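Local atomic coordinates of protein-glutamine gamma-glutamyltransferase (Pagrus major, PDB entry 1G0D), a protein that catalyses, probably in a calcium-dependent way, acyl transfer from peptide-bound glutamine to primary amines such as peptide-bound lysine, cross-linking proteins. Residues Ser328-Ser340 against Asp349-Leu361. Residues are numbered along the deposited sequence; the frame is centred on the assembly and turned at random.
Sequences SWNFHCWVESWMS and DGWQVLDPTPQEL. With SO4 (sulfate ion), chain B.
G350 O is gripped from opposite faces of its carbonyl plane, by M339 N at 3.2 Å across the hairpin and by Q352 NE2 at 2.8 Å from its own strand. Q352 folds back to make this bond, its chain bent at chi2 (-80°), and its OE1 accepts from R341. Antiparallel strands 331-339 and 350-355 are tied further by paired backbone bonds at V335-L354 and S337-Q352. On the face carrying E336 and V353, the indole of W351 stands between two neighbours: E336 OE1, salt-bridged to R291, lies over one side, and the W338 edge meets the other in a T-shaped stack (planes at 84°). W338 in turn lays its six-membered ring over G350 CA, 3.7 Å from the ring centroid. W351 NE1 donates to O2 of a sulfate ion, probably from the crystallisation liquor, at 3.1 Å. A leucine replacing W351 would probably leave the W338 edge and E336 OE1 without the indole faces they meet, and the sulfate without this donor. Near the other end, V353 CG1 sits over the W334 indole, and H332 NE2 donates to the syn lone pair of D355 OD2 at 2.9 Å. With C272 beside H332, this bond probably fixes the rotation of the imidazole in the Cys-His-Asp catalytic triad.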
ATOM      1  N   SER A 328       7.987  18.735  -3.421  1.00 17.65           N
ATOM      2  CA  SER A 328       7.191  17.720  -2.761  1.00 17.31           C
ATOM      3  C   SER A 328       6.041  17.161  -3.537  1.00 16.48           C
ATOM      4  O   SER A 328       5.305  17.894  -4.195  1.00 17.30           O
ATOM      5  CB  SER A 328       6.675  18.266  -1.434  1.00 19.74           C
ATOM      6  OG  SER A 328       7.751  18.776  -0.646  1.00 27.20           O
ATOM      7  N   TRP A 329       5.884  15.846  -3.434  1.00 14.27           N
ATOM      8  CA  TRP A 329       4.809  15.124  -4.101  1.00 12.46           C
ATOM      9  C   TRP A 329       3.449  15.510  -3.522  1.00 13.68           C
ATOM     10  O   TRP A 329       3.371  15.904  -2.352  1.00 13.46           O
ATOM     11  CB  TRP A 329       5.026  13.630  -3.903  1.00 11.95           C
ATOM     12  CG  TRP A 329       6.226  13.089  -4.596  1.00 11.47           C
ATOM     13  CD1 TRP A 329       7.347  13.783  -4.988  1.00  6.97           C
ATOM     14  CD2 TRP A 329       6.436  11.719  -4.992  1.00 13.92           C
ATOM     15  NE1 TRP A 329       8.239  12.920  -5.603  1.00 11.00           N
ATOM     16  CE2 TRP A 329       7.703  11.654  -5.615  1.00 14.76           C
ATOM     17  CE3 TRP A 329       5.675  10.543  -4.881  1.00 12.24           C
ATOM     18  CZ2 TRP A 329       8.220  10.443  -6.123  1.00 14.10           C
ATOM     19  CZ3 TRP A 329       6.195   9.344  -5.388  1.00  9.22           C
ATOM     20  CH2 TRP A 329       7.449   9.306  -5.995  1.00  9.16           C
ATOM     21  N   ASN A 330       2.375  15.386  -4.307  1.00 14.88           N
ATOM     22  CA  ASN A 330       1.043  15.733  -3.793  1.00 14.75           C
ATOM     23  C   ASN A 330       0.702  14.787  -2.621  1.00 16.89           C
ATOM     24  O   ASN A 330       0.016  15.166  -1.655  1.00 18.16           O
ATOM     25  CB  ASN A 330      -0.017  15.607  -4.887  1.00 14.85           C
ATOM     26  CG  ASN A 330      -0.022  16.785  -5.851  1.00 17.11           C
ATOM     27  OD1 ASN A 330       0.838  17.676  -5.786  1.00 16.44           O
ATOM     28  ND2 ASN A 330      -0.990  16.788  -6.760  1.00 13.36           N
ATOM     29  N   PHE A 331       1.178  13.549  -2.726  1.00 17.26           N
ATOM     30  CA  PHE A 331       0.997  12.539  -1.682  1.00 15.65           C
ATOM     31  C   PHE A 331       1.927  11.407  -2.026  1.00 13.46           C
ATOM     32  O   PHE A 331       2.469  11.338  -3.118  1.00 15.18           O
ATOM     33  CB  PHE A 331      -0.464  12.034  -1.585  1.00 15.43           C
ATOM     34  CG  PHE A 331      -0.867  11.078  -2.683  1.00 16.96           C
ATOM     35  CD1 PHE A 331      -1.520  11.539  -3.833  1.00 16.13           C
ATOM     36  CD2 PHE A 331      -0.561   9.732  -2.594  1.00 13.46           C
ATOM     37  CE1 PHE A 331      -1.854  10.668  -4.886  1.00 14.66           C
ATOM     38  CE2 PHE A 331      -0.892   8.844  -3.648  1.00 14.90           C
ATOM     39  CZ  PHE A 331      -1.539   9.315  -4.795  1.00 13.51           C
ATOM     40  N   HIS A 332       2.150  10.538  -1.071  1.00 12.68           N
ATOM     41  CA  HIS A 332       3.004   9.400  -1.301  1.00  9.37           C
ATOM     42  C   HIS A 332       2.585   8.364  -0.298  1.00  8.66           C
ATOM     43  O   HIS A 332       2.361   8.680   0.868  1.00 10.45           O
ATOM     44  CB  HIS A 332       4.467   9.746  -1.075  1.00  9.24           C
ATOM     45  CG  HIS A 332       5.366   8.552  -1.104  1.00 10.53           C
ATOM     46  ND1 HIS A 332       5.293   7.597  -2.097  1.00 12.55           N
ATOM     47  CD2 HIS A 332       6.386   8.177  -0.289  1.00  9.12           C
ATOM     48  CE1 HIS A 332       6.235   6.684  -1.898  1.00 12.56           C
ATOM     49  NE2 HIS A 332       6.911   7.014  -0.811  1.00 10.07           N
ATOM     50  N   CYS A 333       2.513   7.126  -0.754  1.00  9.98           N
ATOM     51  CA  CYS A 333       2.101   6.016   0.061  1.00  9.87           C
ATOM     52  C   CYS A 333       3.186   4.993   0.429  1.00 10.40           C
ATOM     53  O   CYS A 333       4.138   4.751  -0.316  1.00 12.99           O
ATOM     54  CB  CYS A 333       0.994   5.263  -0.666  1.00  9.14           C
ATOM     55  SG  CYS A 333      -0.410   6.204  -1.164  1.00 16.34           S
ATOM     56  N   TRP A 334       3.029   4.397   1.602  1.00 10.60           N
ATOM     57  CA  TRP A 334       3.895   3.322   2.045  1.00  9.52           C
ATOM     58  C   TRP A 334       3.050   2.398   2.934  1.00 11.56           C
ATOM     59  O   TRP A 334       1.823   2.465   2.967  1.00  9.23           O
ATOM     60  CB  TRP A 334       5.171   3.820   2.764  1.00  5.34           C
ATOM     61  CG  TRP A 334       4.974   4.635   3.992  1.00 11.05           C
ATOM     62  CD1 TRP A 334       4.743   4.173   5.258  1.00  9.94           C
ATOM     63  CD2 TRP A 334       5.022   6.073   4.094  1.00 12.36           C
ATOM     64  NE1 TRP A 334       4.641   5.235   6.141  1.00 10.47           N
ATOM     65  CE2 TRP A 334       4.807   6.406   5.450  1.00  9.02           C
ATOM     66  CE3 TRP A 334       5.225   7.105   3.169  1.00 15.97           C
ATOM     67  CZ2 TRP A 334       4.790   7.727   5.899  1.00  9.22           C
ATOM     68  CZ3 TRP A 334       5.207   8.427   3.623  1.00 13.34           C
ATOM     69  CH2 TRP A 334       4.990   8.720   4.979  1.00 10.20           C
ATOM     70  N   VAL A 335       3.705   1.544   3.679  1.00 13.77           N
ATOM     71  CA  VAL A 335       2.978   0.605   4.484  1.00 10.48           C
ATOM     72  C   VAL A 335       3.582   0.540   5.876  1.00 11.58           C
ATOM     73  O   VAL A 335       4.763   0.781   6.043  1.00 12.78           O
ATOM     74  CB  VAL A 335       3.042  -0.715   3.710  1.00 13.18           C
ATOM     75  CG1 VAL A 335       3.724  -1.815   4.474  1.00  2.79           C
ATOM     76  CG2 VAL A 335       1.707  -1.036   3.238  1.00 11.01           C
ATOM     77  N   GLU A 336       2.758   0.282   6.885  1.00 14.86           N
ATOM     78  CA  GLU A 336       3.224   0.147   8.270  1.00 11.54           C
ATOM     79  C   GLU A 336       2.982  -1.320   8.653  1.00 12.21           C
ATOM     80  O   GLU A 336       1.882  -1.829   8.416  1.00 12.79           O
ATOM     81  CB  GLU A 336       2.391   1.035   9.185  1.00  9.94           C
ATOM     82  CG  GLU A 336       3.147   2.155   9.867  1.00  7.17           C
ATOM     83  CD  GLU A 336       2.212   3.133  10.525  1.00 13.51           C
ATOM     84  OE1 GLU A 336       1.172   2.719  11.079  1.00 16.81           O
ATOM     85  OE2 GLU A 336       2.498   4.336  10.484  1.00 16.77           O
ATOM     86  N   SER A 337       3.982  -2.010   9.205  1.00 11.29           N
ATOM     87  CA  SER A 337       3.796  -3.413   9.621  1.00 13.25           C
ATOM     88  C   SER A 337       4.067  -3.540  11.116  1.00 13.45           C
ATOM     89  O   SER A 337       5.010  -2.969  11.623  1.00 18.30           O
ATOM     90  CB  SER A 337       4.749  -4.364   8.884  1.00 15.75           C
ATOM     91  OG  SER A 337       4.349  -4.590   7.547  1.00 15.84           O
ATOM     92  N   TRP A 338       3.248  -4.308  11.813  1.00 13.04           N
ATOM     93  CA  TRP A 338       3.406  -4.501  13.251  1.00  9.74           C
ATOM     94  C   TRP A 338       4.331  -5.638  13.571  1.00  8.79           C
ATOM     95  O   TRP A 338       4.127  -6.739  13.111  1.00 10.28           O
ATOM     96  CB  TRP A 338       2.068  -4.821  13.914  1.00  4.87           C
ATOM     97  CG  TRP A 338       2.142  -4.815  15.403  1.00  7.77           C
ATOM     98  CD1 TRP A 338       2.452  -5.875  16.235  1.00  5.58           C
ATOM     99  CD2 TRP A 338       1.928  -3.685  16.262  1.00  8.12           C
ATOM    100  NE1 TRP A 338       2.433  -5.462  17.555  1.00  9.36           N
ATOM    101  CE2 TRP A 338       2.113  -4.118  17.592  1.00 10.44           C
ATOM    102  CE3 TRP A 338       1.594  -2.338  16.036  1.00  9.87           C
ATOM    103  CZ2 TRP A 338       1.978  -3.251  18.683  1.00 10.99           C
ATOM    104  CZ3 TRP A 338       1.459  -1.477  17.125  1.00  9.49           C
ATOM    105  CH2 TRP A 338       1.652  -1.935  18.424  1.00  8.51           C
ATOM    106  N   MET A 339       5.336  -5.365  14.385  1.00 11.01           N
ATOM    107  CA  MET A 339       6.284  -6.383  14.816  1.00  9.95           C
ATOM    108  C   MET A 339       7.187  -5.786  15.901  1.00 15.30           C
ATOM    109  O   MET A 339       7.331  -4.566  15.995  1.00 17.64           O
ATOM    110  CB  MET A 339       7.145  -6.820  13.655  1.00  7.43           C
ATOM    111  CG  MET A 339       8.142  -5.773  13.176  1.00  6.44           C
ATOM    112  SD  MET A 339       8.825  -6.311  11.598  1.00 14.80           S
ATOM    113  CE  MET A 339       7.557  -5.953  10.556  1.00  8.48           C
ATOM    114  N   SER A 340       7.761  -6.641  16.733  1.00 14.53           N
ATOM    115  CA  SER A 340       8.672  -6.193  17.751  1.00 15.12           C
ATOM    116  C   SER A 340      10.083  -6.218  17.140  1.00 18.44           C
ATOM    117  O   SER A 340      10.423  -7.086  16.317  1.00 21.69           O
ATOM    118  CB  SER A 340       8.579  -7.113  18.952  1.00 12.43           C
ATOM    119  OG  SER A 340       9.248  -8.322  18.690  1.00 16.16           O
ATOM    120  N   ASP A 349       9.551  -1.043  19.245  1.00 19.97           N
ATOM    121  CA  ASP A 349       8.566  -2.076  18.938  1.00 15.86           C
ATOM    122  C   ASP A 349       7.310  -1.471  18.376  1.00 11.11           C
ATOM    123  O   ASP A 349       7.027  -0.329  18.621  1.00 14.96           O
ATOM    124  CB  ASP A 349       8.162  -2.788  20.214  1.00 21.95           C
ATOM    125  CG  ASP A 349       9.158  -3.805  20.683  1.00 21.51           C
ATOM    126  OD1 ASP A 349       8.772  -4.514  21.629  1.00 27.41           O
ATOM    127  OD2 ASP A 349      10.287  -3.915  20.151  1.00 27.58           O
ATOM    128  N   GLY A 350       6.512  -2.240  17.670  1.00  7.01           N
ATOM    129  CA  GLY A 350       5.287  -1.648  17.190  1.00  7.17           C
ATOM    130  C   GLY A 350       5.337  -1.499  15.703  1.00 10.02           C
ATOM    131  O   GLY A 350       6.004  -2.295  15.029  1.00 10.29           O
ATOM    132  N   TRP A 351       4.633  -0.485  15.196  1.00 11.02           N
ATOM    133  CA  TRP A 351       4.558  -0.235  13.754  1.00 14.41           C
ATOM    134  C   TRP A 351       5.898   0.167  13.122  1.00 16.00           C
ATOM    135  O   TRP A 351       6.602   1.032  13.637  1.00 19.51           O
ATOM    136  CB  TRP A 351       3.533   0.866  13.453  1.00 12.61           C
ATOM    137  CG  TRP A 351       2.125   0.557  13.796  1.00  9.64           C
ATOM    138  CD1 TRP A 351       1.404   1.090  14.814  1.00 11.45           C
ATOM    139  CD2 TRP A 351       1.254  -0.368  13.122  1.00  7.91           C
ATOM    140  NE1 TRP A 351       0.129   0.552  14.825  1.00 12.32           N
ATOM    141  CE2 TRP A 351       0.017  -0.336  13.802  1.00 10.55           C
ATOM    142  CE3 TRP A 351       1.404  -1.209  12.021  1.00  6.74           C
ATOM    143  CZ2 TRP A 351      -1.064  -1.125  13.405  1.00 11.56           C
ATOM    144  CZ3 TRP A 351       0.326  -1.989  11.627  1.00  8.98           C
ATOM    145  CH2 TRP A 351      -0.895  -1.939  12.323  1.00 10.34           C
ATOM    146  N   GLN A 352       6.218  -0.445  11.985  1.00 15.57           N
ATOM    147  CA  GLN A 352       7.445  -0.166  11.252  1.00 11.19           C
ATOM    148  C   GLN A 352       7.057   0.269   9.872  1.00 10.28           C
ATOM    149  O   GLN A 352       6.147  -0.281   9.281  1.00 11.86           O
ATOM    150  CB  GLN A 352       8.292  -1.417  11.155  1.00  8.82           C
ATOM    151  CG  GLN A 352       8.265  -2.218  12.426  1.00 12.18           C
ATOM    152  CD  GLN A 352       9.186  -1.659  13.451  1.00 11.05           C
ATOM    153  OE1 GLN A 352      10.337  -1.368  13.161  1.00 16.61           O
ATOM    154  NE2 GLN A 352       8.698  -1.507  14.661  1.00 14.18           N
ATOM    155  N   VAL A 353       7.741   1.272   9.360  1.00 14.04           N
ATOM    156  CA  VAL A 353       7.470   1.779   8.034  1.00 13.81           C
ATOM    157  C   VAL A 353       8.257   0.991   7.013  1.00 15.40           C
ATOM    158  O   VAL A 353       9.447   0.854   7.144  1.00 16.33           O
ATOM    159  CB  VAL A 353       7.870   3.282   7.923  1.00 13.84           C
ATOM    160  CG1 VAL A 353       7.878   3.734   6.473  1.00 12.33           C
ATOM    161  CG2 VAL A 353       6.916   4.131   8.705  1.00 15.90           C
ATOM    162  N   LEU A 354       7.562   0.453   6.016  1.00 19.64           N
ATOM    163  CA  LEU A 354       8.154  -0.302   4.901  1.00 18.78           C
ATOM    164  C   LEU A 354       7.726   0.463   3.610  1.00 20.71           C
ATOM    165  O   LEU A 354       6.538   0.507   3.252  1.00 17.19           O
ATOM    166  CB  LEU A 354       7.572  -1.718   4.866  1.00 16.62           C
ATOM    167  CG  LEU A 354       8.331  -2.936   5.380  1.00 17.16           C
ATOM    168  CD1 LEU A 354       9.621  -2.522   5.939  1.00 21.99           C
ATOM    169  CD2 LEU A 354       7.543  -3.641   6.415  1.00  8.93           C
ATOM    170  N   ASP A 355       8.670   1.082   2.920  1.00 20.77           N
ATOM    171  CA  ASP A 355       8.329   1.817   1.717  1.00 18.50           C
ATOM    172  C   ASP A 355       8.873   1.061   0.512  1.00 20.20           C
ATOM    173  O   ASP A 355      10.081   1.000   0.302  1.00 20.23           O
ATOM    174  CB  ASP A 355       8.919   3.215   1.803  1.00 20.10           C
ATOM    175  CG  ASP A 355       8.286   4.177   0.824  1.00 21.84           C
ATOM    176  OD1 ASP A 355       7.530   3.725  -0.054  1.00 25.25           O
ATOM    177  OD2 ASP A 355       8.545   5.391   0.932  1.00 22.55           O
ATOM    178  N   PRO A 356       7.978   0.450  -0.293  1.00 21.93           N
ATOM    179  CA  PRO A 356       8.437  -0.306  -1.474  1.00 21.66           C
ATOM    180  C   PRO A 356       9.007   0.577  -2.613  1.00 23.67           C
ATOM    181  O   PRO A 356       9.769   0.090  -3.466  1.00 25.41           O
ATOM    182  CB  PRO A 356       7.189  -1.093  -1.914  1.00 15.92           C
ATOM    183  CG  PRO A 356       6.107  -0.817  -0.853  1.00 15.88           C
ATOM    184  CD  PRO A 356       6.504   0.436  -0.160  1.00 16.45           C
ATOM    185  N   THR A 357       8.605   1.856  -2.613  1.00 20.97           N
ATOM    186  CA  THR A 357       9.038   2.834  -3.586  1.00 17.51           C
ATOM    187  C   THR A 357      10.515   3.126  -3.389  1.00 16.78           C
ATOM    188  O   THR A 357      10.932   3.609  -2.324  1.00 18.06           O
ATOM    189  CB  THR A 357       8.254   4.120  -3.449  1.00 17.22           C
ATOM    190  OG1 THR A 357       6.844   3.845  -3.555  1.00 24.44           O
ATOM    191  CG2 THR A 357       8.655   5.075  -4.550  1.00 14.63           C
ATOM    192  N   PRO A 358      11.330   2.838  -4.418  1.00 14.41           N
ATOM    193  CA  PRO A 358      12.766   3.086  -4.275  1.00 15.83           C
ATOM    194  C   PRO A 358      13.062   4.525  -3.917  1.00 16.11           C
ATOM    195  O   PRO A 358      12.288   5.432  -4.233  1.00 13.75           O
ATOM    196  CB  PRO A 358      13.367   2.650  -5.633  1.00 10.13           C
ATOM    197  CG  PRO A 358      12.337   1.686  -6.214  1.00 10.04           C
ATOM    198  CD  PRO A 358      11.002   2.277  -5.747  1.00 13.32           C
ATOM    199  N   GLN A 359      14.174   4.716  -3.223  1.00 21.60           N
ATOM    200  CA  GLN A 359      14.572   6.034  -2.803  1.00 25.12           C
ATOM    201  C   GLN A 359      15.168   6.748  -3.956  1.00 29.40           C
ATOM    202  O   GLN A 359      15.961   6.190  -4.727  1.00 30.99           O
ATOM    203  CB  GLN A 359      15.578   6.015  -1.672  1.00 23.76           C
ATOM    204  CG  GLN A 359      15.788   7.430  -1.111  1.00 33.81           C
ATOM    205  CD  GLN A 359      14.484   8.240  -0.765  1.00 32.15           C
ATOM    206  OE1 GLN A 359      13.669   7.820   0.075  1.00 30.42           O
ATOM    207  NE2 GLN A 359      14.323   9.424  -1.401  1.00 28.75           N
ATOM    208  N   GLU A 360      14.731   7.999  -4.055  1.00 34.77           N
ATOM    209  CA  GLU A 360      15.114   8.940  -5.087  1.00 40.51           C
ATOM    210  C   GLU A 360      16.417   8.698  -5.849  1.00 39.66           C
ATOM    211  O   GLU A 360      16.410   8.188  -6.974  1.00 38.25           O
ATOM    212  CB  GLU A 360      15.106  10.364  -4.490  1.00 43.66           C
ATOM    213  CG  GLU A 360      13.730  11.036  -4.562  1.00 51.47           C
ATOM    214  CD  GLU A 360      13.423  11.661  -5.930  1.00 53.73           C
ATOM    215  OE1 GLU A 360      14.327  11.701  -6.795  1.00 58.78           O
ATOM    216  OE2 GLU A 360      12.277  12.118  -6.133  1.00 55.04           O
ATOM    217  N   LEU A 361      17.531   9.008  -5.197  1.00 39.56           N
ATOM    218  CA  LEU A 361      18.794   8.941  -5.860  1.00 41.91           C
ATOM    219  C   LEU A 361      19.791   7.760  -5.935  1.00 44.19           C
ATOM    220  O   LEU A 361      21.004   7.973  -5.967  1.00 42.92           O
ATOM    221  CB  LEU A 361      19.493  10.251  -5.514  1.00 45.28           C
ATOM    222  CG  LEU A 361      18.905  11.501  -6.236  1.00 49.20           C
ATOM    223  CD1 LEU A 361      17.642  11.183  -7.035  1.00 50.40           C
ATOM    224  CD2 LEU A 361      18.590  12.601  -5.225  1.00 52.27           C
TER
HETATM  225  S   SO4 B 696      -2.603   2.582  16.318  1.00 45.50           S
HETATM  226  O1  SO4 B 696      -1.298   3.042  16.325  1.00 41.06           O
HETATM  227  O2  SO4 B 696      -2.565   1.169  16.278  1.00 37.14           O
HETATM  228  O3  SO4 B 696      -3.044   2.929  17.593  1.00 41.68           O
HETATM  229  O4  SO4 B 696      -3.365   3.274  15.315  1.00 34.50           O